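Local coordinates for protein afamin (Homo sapiens, PDB 6FAK) that carries hydrophobic molecules in body fluids, keeping lipidated Wnt proteins soluble and active and binding vitamin E, at residues A37-E40 against E41-K44; E43-V46 against K47-E51; F231-L234 against I235-V238; F330-F333 against T334-Y337; L530-L533 against V534-K537. One frame throughout, in Å; residues are numbered along the deposited sequence.

Contact 1. Residues A37-E40 against E41-K44; sequences ATFE and EMEK
Thr38 and Glu41 reach for each other's backbone N-H and form a capping box at the start of helix 39-58, in the first albumin domain. Thr38 is the N-cap. Its backbone N donates to Glu41 OE1 at 3.0 Å in a nearly straight bond (165° at the hydrogen), coming from above the carboxylate plane. The return bond, from Glu41 N to Thr38 OG1, is weak at 3.4 Å. It is possible because OG1 sits between the backbone N and the carbonyl carbon (chi1 60°), facing the first turn. Behind the box the helical ladder starts with Met42 N to Thr38 O at 3.2 Å, followed by a weak bond from Glu43 N to Phe39 O.

Charge adds a second layer. Glu41 OE2 makes a salt bridge to Lys86 and OE1 also takes a hydrogen bond from His87, so the capping carboxylate ties the helix start to the C-terminal end of helix 83-86 and the residue after it. An alanine at Glu41 would remove that carboxylate, and would probably leave the N-H of Thr38 without its acceptor and Lys86 without its counter-charge.

The apolar contacts lie elsewhere on the turn. Met42, bent at chi2 and chi3, brings its CE methyl to 3.6 Å from Ala37 CB, and both side chains also touch Phe30 of helix 22-33. The Phe39 ring packs with His140 and Tyr143 of helix 134-148. Glu43 crosses the Phe39 side chain at about a right angle, its carboxylate plane turned 52° from the ring, and Glu43 OE2 comes within 3.6 Å of Phe39 CE2.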
loop_
_atom_site.group_PDB
_atom_site.type_symbol
_atom_site.label_atom_id
_atom_site.label_comp_id
_atom_site.label_asym_id
_atom_site.label_seq_id
_atom_site.Cartn_x
_atom_site.Cartn_y
_atom_site.Cartn_z
ATOM N N ALA A 37 7.514 -7.353 20.547
ATOM C CA ALA A 37 6.876 -8.121 21.619
ATOM C C ALA A 37 6.670 -9.600 21.249
ATOM O O ALA A 37 6.373 -9.940 20.075
ATOM C CB ALA A 37 5.572 -7.497 22.063
ATOM N N THR A 38 6.872 -10.467 22.256
ATOM C CA THR A 38 6.797 -11.900 22.111
ATOM C C THR A 38 5.341 -12.318 22.225
ATOM O O THR A 38 4.490 -11.564 22.696
ATOM C CB THR A 38 7.622 -12.638 23.224
ATOM O OG1 THR A 38 7.100 -12.280 24.515
ATOM C CG2 THR A 38 9.104 -12.235 23.187
ATOM N N PHE A 39 5.055 -13.538 21.816
ATOM C CA PHE A 39 3.697 -14.098 21.937
ATOM C C PHE A 39 3.207 -14.271 23.375
ATOM O O PHE A 39 2.024 -14.071 23.655
ATOM C CB PHE A 39 3.537 -15.414 21.153
ATOM C CG PHE A 39 2.102 -15.858 21.042
ATOM C CD1 PHE A 39 1.247 -15.275 20.119
ATOM C CD2 PHE A 39 1.576 -16.795 21.944
ATOM C CE1 PHE A 39 -0.083 -15.656 20.038
ATOM C CE2 PHE A 39 0.246 -17.185 21.869
ATOM C CZ PHE A 39 -0.589 -16.611 20.904
ATOM N N GLU A 40 4.109 -14.613 24.280
ATOM C CA GLU A 40 3.772 -14.666 25.706
ATOM C C GLU A 40 3.304 -13.317 26.219
ATOM O O GLU A 40 2.354 -13.231 27.019
ATOM C CB GLU A 40 4.969 -15.138 26.540
ATOM C CG GLU A 40 5.291 -16.613 26.340
ATOM C CD GLU A 40 6.389 -17.136 27.264
ATOM O OE1 GLU A 40 6.552 -18.378 27.323
ATOM O OE2 GLU A 40 7.090 -16.325 27.919
ATOM N N GLU A 41 3.985 -12.255 25.775
ATOM C CA GLU A 41 3.588 -10.896 26.139
ATOM C C GLU A 41 2.175 -10.568 25.622
ATOM O O GLU A 41 1.384 -9.968 26.344
ATOM C CB GLU A 41 4.678 -9.878 25.729
ATOM C CG GLU A 41 5.996 -10.070 26.511
ATOM C CD GLU A 41 7.232 -9.351 25.933
ATOM O OE1 GLU A 41 7.272 -8.936 24.752
ATOM O OE2 GLU A 41 8.212 -9.178 26.694
ATOM N N MET A 42 1.829 -11.017 24.420
ATOM C CA MET A 42 0.496 -10.800 23.858
ATOM C C MET A 42 -0.618 -11.313 24.791
ATOM O O MET A 42 -1.582 -10.604 25.063
ATOM C CB MET A 42 0.341 -11.481 22.478
ATOM C CG MET A 42 1.242 -11.037 21.353
ATOM S SD MET A 42 0.770 -9.425 20.736
ATOM C CE MET A 42 2.313 -8.553 20.853
ATOM N N GLU A 43 -0.439 -12.539 25.283
ATOM C CA GLU A 43 -1.376 -13.233 26.167
ATOM C C GLU A 43 -1.698 -12.441 27.435
ATOM O O GLU A 43 -2.862 -12.356 27.842
ATOM C CB GLU A 43 -0.821 -14.629 26.530
ATOM C CG GLU A 43 -0.720 -15.632 25.361
ATOM C CD GLU A 43 -0.013 -16.944 25.736
ATOM O OE1 GLU A 43 1.037 -16.919 26.439
ATOM O OE2 GLU A 43 -0.493 -18.016 25.311
ATOM N N LYS A 44 -0.684 -11.807 28.023
ATOM C CA LYS A 44 -0.888 -10.986 29.195
ATOM C C LYS A 44 -1.740 -9.752 28.910
ATOM O O LYS A 44 -2.606 -9.410 29.722
ATOM C CB LYS A 44 0.450 -10.570 29.783
ATOM C CG LYS A 44 1.294 -11.742 30.281
ATOM C CD LYS A 44 2.401 -11.295 31.237
ATOM C CE LYS A 44 3.576 -10.673 30.503
ATOM N NZ LYS A 44 4.470 -11.703 29.896
#

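Contact 2. Residues E43-V46 against K47-E51; sequences EKLV and KDMVE
Glu43 O takes two bonds from Lys47: the backbone N and the side-chain NZ each lie 3.2 Å from it, on opposite faces of the carbonyl plane. Lys47 gets there by folding back, with CG beside its own backbone N (chi1 -57°) and further bends at chi2, chi3 and chi4. The Glu43 carboxylate points another way, and its OE2 stays 6.3 Å from Lys47 NZ.

At Lys44 the link is a weak backbone bond to Asp48 N, and Asp48 CB and CG sit near the same carbonyl oxygen. Leu45 receives Met49 N on its oxygen at 3.0 Å. The Leu45 and Met49 side chains run side by side, Leu45 CD1 lying 4.2 Å from Met49 CG, and both pack on helices 22-33 and 69-78. Val46 O closes the series with Val50 N at 2.9 Å, almost linear at 177°, while Val46 CG1 faces Val50 CG2 at 4.3 Å and lies 3.8 Å from Lys47 NZ.

This is an amphipathic turn in the middle of helix 39-58. Its chemistry implies that the lysine is held by a backbone carbonyl rather than by the nearby glutamate, whose charge probably helps only at a distance.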
loop_
_atom_site.group_PDB
_atom_site.type_symbol
_atom_site.label_atom_id
_atom_site.label_comp_id
_atom_site.label_asym_id
_atom_site.label_seq_id
_atom_site.Cartn_x
_atom_site.Cartn_y
_atom_site.Cartn_z
ATOM N N GLU A 43 -0.439 -12.539 25.283
ATOM C CA GLU A 43 -1.376 -13.233 26.167
ATOM C C GLU A 43 -1.698 -12.441 27.435
ATOM O O GLU A 43 -2.862 -12.356 27.842
ATOM C CB GLU A 43 -0.821 -14.629 26.530
ATOM C CG GLU A 43 -0.720 -15.632 25.361
ATOM C CD GLU A 43 -0.013 -16.944 25.736
ATOM O OE1 GLU A 43 1.037 -16.919 26.439
ATOM O OE2 GLU A 43 -0.493 -18.016 25.311
ATOM N N LYS A 44 -0.684 -11.807 28.023
ATOM C CA LYS A 44 -0.888 -10.986 29.195
ATOM C C LYS A 44 -1.740 -9.752 28.910
ATOM O O LYS A 44 -2.606 -9.410 29.722
ATOM C CB LYS A 44 0.450 -10.570 29.783
ATOM C CG LYS A 44 1.294 -11.742 30.281
ATOM C CD LYS A 44 2.401 -11.295 31.237
ATOM C CE LYS A 44 3.576 -10.673 30.503
ATOM N NZ LYS A 44 4.470 -11.703 29.896
ATOM N N LEU A 45 -1.522 -9.077 27.766
ATOM C CA LEU A 45 -2.428 -7.972 27.377
ATOM C C LEU A 45 -3.861 -8.475 27.104
ATOM O O LEU A 45 -4.843 -7.806 27.476
ATOM C CB LEU A 45 -1.911 -7.169 26.194
ATOM C CG LEU A 45 -2.714 -5.900 25.787
ATOM C CD1 LEU A 45 -2.789 -4.848 26.883
ATOM C CD2 LEU A 45 -2.107 -5.262 24.549
ATOM N N VAL A 46 -3.985 -9.618 26.432
ATOM C CA VAL A 46 -5.321 -10.195 26.173
ATOM C C VAL A 46 -6.129 -10.256 27.485
ATOM O O VAL A 46 -7.254 -9.736 27.544
ATOM C CB VAL A 46 -5.237 -11.552 25.444
ATOM C CG1 VAL A 46 -6.592 -12.246 25.391
ATOM C CG2 VAL A 46 -4.756 -11.334 24.006
ATOM N N LYS A 47 -5.521 -10.802 28.541
ATOM C CA LYS A 47 -6.207 -10.949 29.848
ATOM C C LYS A 47 -6.645 -9.580 30.384
ATOM O O LYS A 47 -7.791 -9.423 30.800
ATOM C CB LYS A 47 -5.337 -11.664 30.889
ATOM C CG LYS A 47 -4.818 -13.056 30.536
ATOM C CD LYS A 47 -5.913 -14.088 30.284
ATOM C CE LYS A 47 -6.273 -14.261 28.804
ATOM N NZ LYS A 47 -5.113 -14.604 27.925
ATOM N N ASP A 48 -5.762 -8.580 30.305
ATOM C CA ASP A 48 -6.115 -7.202 30.703
ATOM C C ASP A 48 -7.290 -6.582 29.957
ATOM O O ASP A 48 -8.109 -5.901 30.572
ATOM C CB ASP A 48 -4.922 -6.257 30.567
ATOM C CG ASP A 48 -3.813 -6.559 31.551
ATOM O OD1 ASP A 48 -4.011 -7.411 32.441
ATOM O OD2 ASP A 48 -2.745 -5.910 31.443
ATOM N N MET A 49 -7.366 -6.780 28.645
ATOM C CA MET A 49 -8.470 -6.209 27.856
ATOM C C MET A 49 -9.805 -6.979 28.003
ATOM O O MET A 49 -10.878 -6.359 28.005
ATOM C CB MET A 49 -8.070 -6.103 26.378
ATOM C CG MET A 49 -6.895 -5.186 26.134
ATOM S SD MET A 49 -7.207 -3.452 26.548
ATOM C CE MET A 49 -8.594 -3.103 25.479
ATOM N N VAL A 50 -9.752 -8.308 28.111
ATOM C CA VAL A 50 -10.920 -9.088 28.469
ATOM C C VAL A 50 -11.483 -8.543 29.797
ATOM O O VAL A 50 -12.665 -8.194 29.876
ATOM C CB VAL A 50 -10.596 -10.606 28.571
ATOM C CG1 VAL A 50 -11.715 -11.368 29.291
ATOM C CG2 VAL A 50 -10.354 -11.199 27.192
ATOM N N GLU A 51 -10.627 -8.413 30.809
ATOM C CA GLU A 51 -11.072 -7.891 32.109
ATOM C C GLU A 51 -11.709 -6.494 31.982
ATOM O O GLU A 51 -12.790 -6.272 32.521
ATOM C CB GLU A 51 -9.937 -7.919 33.148
ATOM C CG GLU A 51 -9.568 -9.347 33.555
ATOM C CD GLU A 51 -8.355 -9.429 34.461
ATOM O OE1 GLU A 51 -8.387 -8.815 35.547
ATOM O OE2 GLU A 51 -7.381 -10.123 34.101
#

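Contact 3. Residues F231-L234 against I235-V238; sequences FKEL and ISLV
The Phe231 ring carries Ile235 on one face: Ile235 CG1 lies 3.9 Å from the ring centroid and 20° off its normal, a CH-pi contact displaced toward the rim. The closest carbon there is CZ of Phe231, 3.7 Å from Ile235 CG1, and Ile235 CD1 reaches on to Phe231 CE1 at 3.8 Å. Phe231 CG stands opposite its backbone N (chi1 -177°), which lays the ring alongside the isoleucine, the two side chains pointing the same way. The same ring meets Phe335 and makes a cation-pi contact with Lys332, both on helix 326-339.

One step round the helix, Leu234 crosses Val238 obliquely and brings CD1 to 4.0 Å from Val238 CG2; both pack on Leu222 of helix 216-225. Leu234 CD1 is also 4.1 Å from Ile235 CD1, which joins the two apolar pairs into one strip.

The polar side belongs to Glu233. Glu233 OE2 hydrogen-bonds His266 of helix 253-268 and has a weak, long ion pair with Lys270.

Four backbone bonds hold the turn, from Ile235 N to Phe231 O at 2.9 Å through Val238 N to Leu234 O at 2.8 Å. It is the first part of an amphipathic alpha-helix, 231-250, in the second albumin domain, within the region that forms the binding pocket for hydrophobic ligands.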
loop_
_atom_site.group_PDB
_atom_site.type_symbol
_atom_site.label_atom_id
_atom_site.label_comp_id
_atom_site.label_asym_id
_atom_site.label_seq_id
_atom_site.Cartn_x
_atom_site.Cartn_y
_atom_site.Cartn_z
ATOM N N PHE A 231 -24.673 14.925 -4.614
ATOM C CA PHE A 231 -23.509 15.611 -4.057
ATOM C C PHE A 231 -23.541 15.682 -2.517
ATOM O O PHE A 231 -22.575 15.336 -1.856
ATOM C CB PHE A 231 -23.326 16.978 -4.711
ATOM C CG PHE A 231 -22.102 17.719 -4.241
ATOM C CD1 PHE A 231 -20.840 17.223 -4.504
ATOM C CD2 PHE A 231 -22.209 18.911 -3.550
ATOM C CE1 PHE A 231 -19.712 17.888 -4.069
ATOM C CE2 PHE A 231 -21.082 19.586 -3.127
ATOM C CZ PHE A 231 -19.830 19.067 -3.386
ATOM N N LYS A 232 -24.652 16.124 -1.951
ATOM C CA LYS A 232 -24.756 16.250 -0.514
ATOM C C LYS A 232 -24.530 14.924 0.215
ATOM O O LYS A 232 -23.855 14.890 1.246
ATOM C CB LYS A 232 -26.093 16.894 -0.107
ATOM C CG LYS A 232 -26.092 18.363 -0.359
ATOM C CD LYS A 232 -27.426 19.030 0.015
ATOM C CE LYS A 232 -27.860 18.966 1.493
ATOM N NZ LYS A 232 -27.073 19.796 2.438
ATOM N N GLU A 233 -25.109 13.834 -0.300
ATOM C CA GLU A 233 -24.935 12.503 0.273
ATOM C C GLU A 233 -23.455 12.029 0.138
ATOM O O GLU A 233 -22.933 11.472 1.072
ATOM C CB GLU A 233 -25.854 11.490 -0.394
ATOM C CG GLU A 233 -25.942 10.166 0.322
ATOM C CD GLU A 233 -26.503 10.307 1.739
ATOM O OE1 GLU A 233 -27.669 10.751 1.891
ATOM O OE2 GLU A 233 -25.774 9.982 2.703
ATOM N N LEU A 234 -22.840 12.268 -1.013
ATOM C CA LEU A 234 -21.402 12.020 -1.225
ATOM C C LEU A 234 -20.519 12.764 -0.202
ATOM O O LEU A 234 -19.608 12.174 0.429
ATOM C CB LEU A 234 -21.044 12.398 -2.661
ATOM C CG LEU A 234 -19.656 12.210 -3.289
ATOM C CD1 LEU A 234 -18.716 13.289 -2.924
ATOM C CD2 LEU A 234 -19.080 10.879 -2.907
ATOM N N ILE A 235 -20.784 14.048 -0.003
ATOM C CA ILE A 235 -20.011 14.814 0.983
ATOM C C ILE A 235 -20.190 14.228 2.369
ATOM O O ILE A 235 -19.223 14.042 3.082
ATOM C CB ILE A 235 -20.292 16.336 0.961
ATOM C CG1 ILE A 235 -19.800 16.928 -0.351
ATOM C CG2 ILE A 235 -19.680 17.049 2.160
ATOM C CD1 ILE A 235 -18.355 16.709 -0.699
ATOM N N SER A 236 -21.397 13.834 2.704
ATOM C CA SER A 236 -21.655 13.197 3.976
ATOM C C SER A 236 -20.871 11.874 4.160
ATOM O O SER A 236 -20.279 11.622 5.234
ATOM C CB SER A 236 -23.169 12.974 4.137
ATOM O OG SER A 236 -23.420 12.486 5.424
ATOM N N LEU A 237 -20.818 11.085 3.092
ATOM C CA LEU A 237 -20.101 9.815 3.086
ATOM C C LEU A 237 -18.589 10.052 3.191
ATOM O O LEU A 237 -17.901 9.342 3.917
ATOM C CB LEU A 237 -20.445 9.018 1.836
ATOM C CG LEU A 237 -19.884 7.628 1.631
ATOM C CD1 LEU A 237 -20.245 6.723 2.814
ATOM C CD2 LEU A 237 -20.362 7.049 0.315
ATOM N N VAL A 238 -18.099 11.045 2.460
ATOM C CA VAL A 238 -16.710 11.433 2.499
ATOM C C VAL A 238 -16.270 11.811 3.915
ATOM O O VAL A 238 -15.148 11.446 4.307
ATOM C CB VAL A 238 -16.383 12.552 1.516
ATOM C CG1 VAL A 238 -15.030 13.223 1.822
ATOM C CG2 VAL A 238 -16.417 12.012 0.102
#

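Contact 4. Residues F330-F333 against T334-Y337; sequences FAKF and TFEY
Phe330 O is gripped twice by Thr334: OG1 donates to it at 2.7 Å and the backbone N at 2.9 Å, from opposite faces of the carbonyl plane. The hydroxyl can turn back onto the preceding turn because OG1 lies beside its own backbone N (chi1 -55°). In this buried place the threonine hydroxyl is thus satisfied within its own helix, and the side chain also packs on Phe216 and Ile219 of helix 216-225 and on Val353 of helix 346-363.

Lys332 and Glu336 run side by side and meet in a salt bridge, NZ to OE2 at 3.1 Å. The other carboxylate oxygen, Glu336 OE1, binds Arg339 and Arg340, so one acid serves three basic residues and probably stays ionised.

On another side of the helix Phe333 and Tyr337 lie alongside each other. Tyr337 CB sits over one face of the Phe333 ring, 4.2 Å from its centroid, in a CH-pi contact. The two rings are oblique, with planes 33° apart, and touch where Phe333 CZ lies 3.8 Å from Tyr337 CD2. Phe333 further stacks on Tyr356 and meets Phe312 edge-to-face. An alanine in place of Phe333 would probably open a gap between Tyr337, Tyr356 and Phe312, leaving Tyr356 without its stacking partner and Tyr337 CB without a ring to cover.

Backbone bonds such as Tyr337 N to Phe333 O run through the whole stretch. With aromatic residues on several faces, this turn of helix 326-339 is largely buried in the all-alpha second albumin domain, where it packs against helices 216-225, 231-250 and 346-363.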
loop_
_atom_site.group_PDB
_atom_site.type_symbol
_atom_site.label_atom_id
_atom_site.label_comp_id
_atom_site.label_asym_id
_atom_site.label_seq_id
_atom_site.Cartn_x
_atom_site.Cartn_y
_atom_site.Cartn_z
ATOM N N PHE A 330 -14.436 23.264 -5.630
ATOM C CA PHE A 330 -13.530 22.198 -6.150
ATOM C C PHE A 330 -13.953 20.749 -5.812
ATOM O O PHE A 330 -13.709 19.823 -6.607
ATOM C CB PHE A 330 -12.046 22.493 -5.810
ATOM C CG PHE A 330 -11.501 23.716 -6.519
ATOM C CD1 PHE A 330 -11.412 23.749 -7.893
ATOM C CD2 PHE A 330 -11.090 24.843 -5.802
ATOM C CE1 PHE A 330 -10.957 24.898 -8.549
ATOM C CE2 PHE A 330 -10.632 25.970 -6.430
ATOM C CZ PHE A 330 -10.583 26.013 -7.815
ATOM N N ALA A 331 -14.542 20.547 -4.648
ATOM C CA ALA A 331 -15.175 19.245 -4.348
ATOM C C ALA A 331 -16.270 18.875 -5.349
ATOM O O ALA A 331 -16.331 17.735 -5.820
ATOM C CB ALA A 331 -15.734 19.218 -2.916
ATOM N N LYS A 332 -17.139 19.848 -5.675
ATOM C CA LYS A 332 -18.165 19.633 -6.670
ATOM C C LYS A 332 -17.582 19.365 -8.074
ATOM O O LYS A 332 -18.079 18.503 -8.810
ATOM C CB LYS A 332 -19.142 20.801 -6.743
ATOM C CG LYS A 332 -20.437 20.384 -7.424
ATOM C CD LYS A 332 -21.540 21.396 -7.270
ATOM C CE LYS A 332 -22.925 20.763 -7.560
ATOM N NZ LYS A 332 -22.956 19.698 -8.608
ATOM N N PHE A 333 -16.560 20.111 -8.457
ATOM C CA PHE A 333 -15.846 19.826 -9.711
ATOM C C PHE A 333 -15.284 18.389 -9.717
ATOM O O PHE A 333 -15.485 17.643 -10.667
ATOM C CB PHE A 333 -14.708 20.823 -9.969
ATOM C CG PHE A 333 -13.887 20.446 -11.168
ATOM C CD1 PHE A 333 -14.374 20.663 -12.449
ATOM C CD2 PHE A 333 -12.647 19.789 -11.003
ATOM C CE1 PHE A 333 -13.624 20.272 -13.554
ATOM C CE2 PHE A 333 -11.893 19.419 -12.093
ATOM C CZ PHE A 333 -12.368 19.646 -13.372
ATOM N N THR A 334 -14.672 17.995 -8.612
ATOM C CA THR A 334 -14.049 16.700 -8.514
ATOM C C THR A 334 -15.149 15.588 -8.656
ATOM O O THR A 334 -15.004 14.650 -9.426
ATOM C CB THR A 334 -13.251 16.556 -7.203
ATOM O OG1 THR A 334 -12.278 17.619 -7.047
ATOM C CG2 THR A 334 -12.592 15.178 -7.170
ATOM N N PHE A 335 -16.260 15.783 -7.934
ATOM C CA PHE A 335 -17.459 14.927 -8.024
ATOM C C PHE A 335 -17.951 14.780 -9.469
ATOM O O PHE A 335 -18.075 13.659 -10.001
ATOM C CB PHE A 335 -18.540 15.477 -7.106
ATOM C CG PHE A 335 -19.904 14.946 -7.364
ATOM C CD1 PHE A 335 -20.216 13.619 -7.071
ATOM C CD2 PHE A 335 -20.903 15.778 -7.873
ATOM C CE1 PHE A 335 -21.522 13.148 -7.285
ATOM C CE2 PHE A 335 -22.189 15.309 -8.089
ATOM C CZ PHE A 335 -22.506 13.991 -7.803
ATOM N N GLU A 336 -18.239 15.911 -10.090
ATOM C CA GLU A 336 -18.825 15.903 -11.442
ATOM C C GLU A 336 -17.844 15.322 -12.481
ATOM O O GLU A 336 -18.264 14.495 -13.337
ATOM C CB GLU A 336 -19.262 17.306 -11.858
ATOM C CG GLU A 336 -20.454 17.874 -11.081
ATOM C CD GLU A 336 -21.762 17.070 -11.245
ATOM O OE1 GLU A 336 -21.866 16.229 -12.135
ATOM O OE2 GLU A 336 -22.717 17.270 -10.463
ATOM N N TYR A 337 -16.566 15.725 -12.403
ATOM C CA TYR A 337 -15.560 15.261 -13.366
ATOM C C TYR A 337 -15.239 13.767 -13.157
ATOM O O TYR A 337 -15.177 12.987 -14.140
ATOM C CB TYR A 337 -14.271 16.123 -13.312
ATOM C CG TYR A 337 -13.433 15.992 -14.562
ATOM C CD1 TYR A 337 -12.542 14.949 -14.716
ATOM C CD2 TYR A 337 -13.615 16.876 -15.656
ATOM C CE1 TYR A 337 -11.826 14.772 -15.888
ATOM C CE2 TYR A 337 -12.869 16.716 -16.852
ATOM C CZ TYR A 337 -11.953 15.672 -16.934
ATOM O OH TYR A 337 -11.215 15.449 -18.085
#

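Contact 5. Residues L530-L533 against V534-K537; sequences LVNL and VKLK
Leu530 O takes the N-H of Val534 at 3.0 Å, and three more alpha-helical bonds follow: Lys535 N to Val531 O, Leu536 N to Asn532 O, and Lys537 N to Leu533 O at 2.8 Å. The last comes as the helix stops, since Lys537 is the first residue to leave helical backbone angles (phi -113°, psi 39°).

Among the side chains, Leu530 and Val534 cross, with Leu530 CD1 4.1 Å from Val534 CG2; the same valine methyl lies 3.3 Å from Leu530 O. CG2 points back at that carbonyl because CG1 takes the position opposite the backbone N (chi1 177°). The pair faces helix 376-417, where Leu530 touches Tyr408 and Val534 touches Thr415.

Val531 and Lys535 lie side by side. The lysine chain is extended beyond CG, its CE passing Val531 CG1 at 4.2 Å, and this straight run carries NZ to hydrogen bonds with Leu421 O and Thr423 OG1. Asn532 OD1 bonds the same Thr423 hydroxyl. A buried lysine thus has its apolar stem lying along Val531, with Leu426 and Phe503 also against it, and its ammonium end satisfied by oxygens before helix 423-440 and at its first residue. Lys537 turns elsewhere, its NZ bonding Ile576 O.

These residues form the C-terminal end of helix 521-536 in the third albumin domain, a largely buried helix end packed against helices 376-417 and 423-440 and strand 503-504 of the mostly helical albumin fold.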
loop_
_atom_site.group_PDB
_atom_site.type_symbol
_atom_site.label_atom_id
_atom_site.label_comp_id
_atom_site.label_asym_id
_atom_site.label_seq_id
_atom_site.Cartn_x
_atom_site.Cartn_y
_atom_site.Cartn_z
ATOM N N LEU A 530 21.357 -7.893 -9.526
ATOM C CA LEU A 530 21.298 -6.741 -10.426
ATOM C C LEU A 530 21.393 -5.408 -9.683
ATOM O O LEU A 530 22.145 -4.519 -10.106
ATOM C CB LEU A 530 20.075 -6.769 -11.291
ATOM C CG LEU A 530 19.942 -5.598 -12.259
ATOM C CD1 LEU A 530 21.110 -5.351 -13.203
ATOM C CD2 LEU A 530 18.707 -5.836 -13.093
ATOM N N VAL A 531 20.655 -5.301 -8.573
ATOM C CA VAL A 531 20.670 -4.114 -7.781
ATOM C C VAL A 531 22.068 -3.862 -7.216
ATOM O O VAL A 531 22.584 -2.740 -7.347
ATOM C CB VAL A 531 19.562 -4.109 -6.707
ATOM C CG1 VAL A 531 19.729 -2.980 -5.693
ATOM C CG2 VAL A 531 18.213 -3.986 -7.390
ATOM N N ASN A 532 22.656 -4.865 -6.595
ATOM C CA ASN A 532 24.040 -4.741 -6.075
ATOM C C ASN A 532 25.058 -4.375 -7.170
ATOM O O ASN A 532 25.939 -3.529 -6.975
ATOM C CB ASN A 532 24.464 -5.994 -5.291
ATOM C CG ASN A 532 23.679 -6.165 -4.006
ATOM O OD1 ASN A 532 23.372 -5.170 -3.331
ATOM N ND2 ASN A 532 23.374 -7.400 -3.640
ATOM N N LEU A 533 24.891 -4.956 -8.350
ATOM C CA LEU A 533 25.733 -4.621 -9.492
ATOM C C LEU A 533 25.647 -3.143 -9.897
ATOM O O LEU A 533 26.712 -2.493 -10.189
ATOM C CB LEU A 533 25.383 -5.504 -10.689
ATOM C CG LEU A 533 26.330 -5.404 -11.868
ATOM C CD1 LEU A 533 27.723 -5.928 -11.520
ATOM C CD2 LEU A 533 25.704 -6.165 -13.034
ATOM N N VAL A 534 24.413 -2.619 -9.898
ATOM C CA VAL A 534 24.149 -1.244 -10.267
ATOM C C VAL A 534 24.760 -0.314 -9.213
ATOM O O VAL A 534 25.312 0.713 -9.579
ATOM C CB VAL A 534 22.653 -0.908 -10.498
ATOM C CG1 VAL A 534 22.478 0.543 -10.808
ATOM C CG2 VAL A 534 22.094 -1.664 -11.705
ATOM N N LYS A 535 24.656 -0.666 -7.928
ATOM C CA LYS A 535 25.311 0.132 -6.855
ATOM C C LYS A 535 26.806 0.114 -7.082
ATOM O O LYS A 535 27.475 1.171 -7.080
ATOM C CB LYS A 535 24.997 -0.428 -5.474
ATOM C CG LYS A 535 23.581 -0.142 -5.015
ATOM C CD LYS A 535 23.271 -0.744 -3.679
ATOM C CE LYS A 535 21.887 -0.349 -3.251
ATOM N NZ LYS A 535 21.567 -0.885 -1.928
ATOM N N LEU A 536 27.330 -1.077 -7.298
ATOM C CA LEU A 536 28.786 -1.229 -7.468
ATOM C C LEU A 536 29.331 -0.408 -8.675
ATOM O O LEU A 536 30.328 0.310 -8.550
ATOM C CB LEU A 536 29.162 -2.682 -7.567
ATOM C CG LEU A 536 30.674 -2.881 -7.899
ATOM C CD1 LEU A 536 31.591 -2.378 -6.804
ATOM C CD2 LEU A 536 30.911 -4.347 -8.208
ATOM N N LYS A 537 28.620 -0.473 -9.786
ATOM C CA LYS A 537 28.996 0.129 -11.054
ATOM C C LYS A 537 28.052 1.285 -11.448
ATOM O O LYS A 537 27.682 1.424 -12.622
ATOM C CB LYS A 537 28.954 -0.968 -12.115
ATOM C CG LYS A 537 29.859 -2.158 -11.852
ATOM C CD LYS A 537 31.309 -1.727 -11.859
ATOM C CE LYS A 537 32.230 -2.881 -12.280
ATOM N NZ LYS A 537 33.564 -2.712 -11.662
#

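How the contacts relate
Along the chain the contacts run in numerical order through the three albumin domains: contacts 1 and 2 in the first, 3 and 4 in the second, 5 in the third. Contacts 1 and 2 are successive turns of helix 39-58, sharing Glu43 and Lys44, with centres about 10 Å apart. Contacts 3 and 4 sit on different helices, 231-250 and 326-339, yet their centres are only about 12 Å apart and they touch: Phe231 CE1 lies 3.5 Å from Lys332 CA. Contact 5 stands alone, its centre at least about 41 Å from the others. Each contact is local to one helix; among the five, only 3 and 4 touch across two helices, contact 3 lying in the hydrophobic-ligand pocket region.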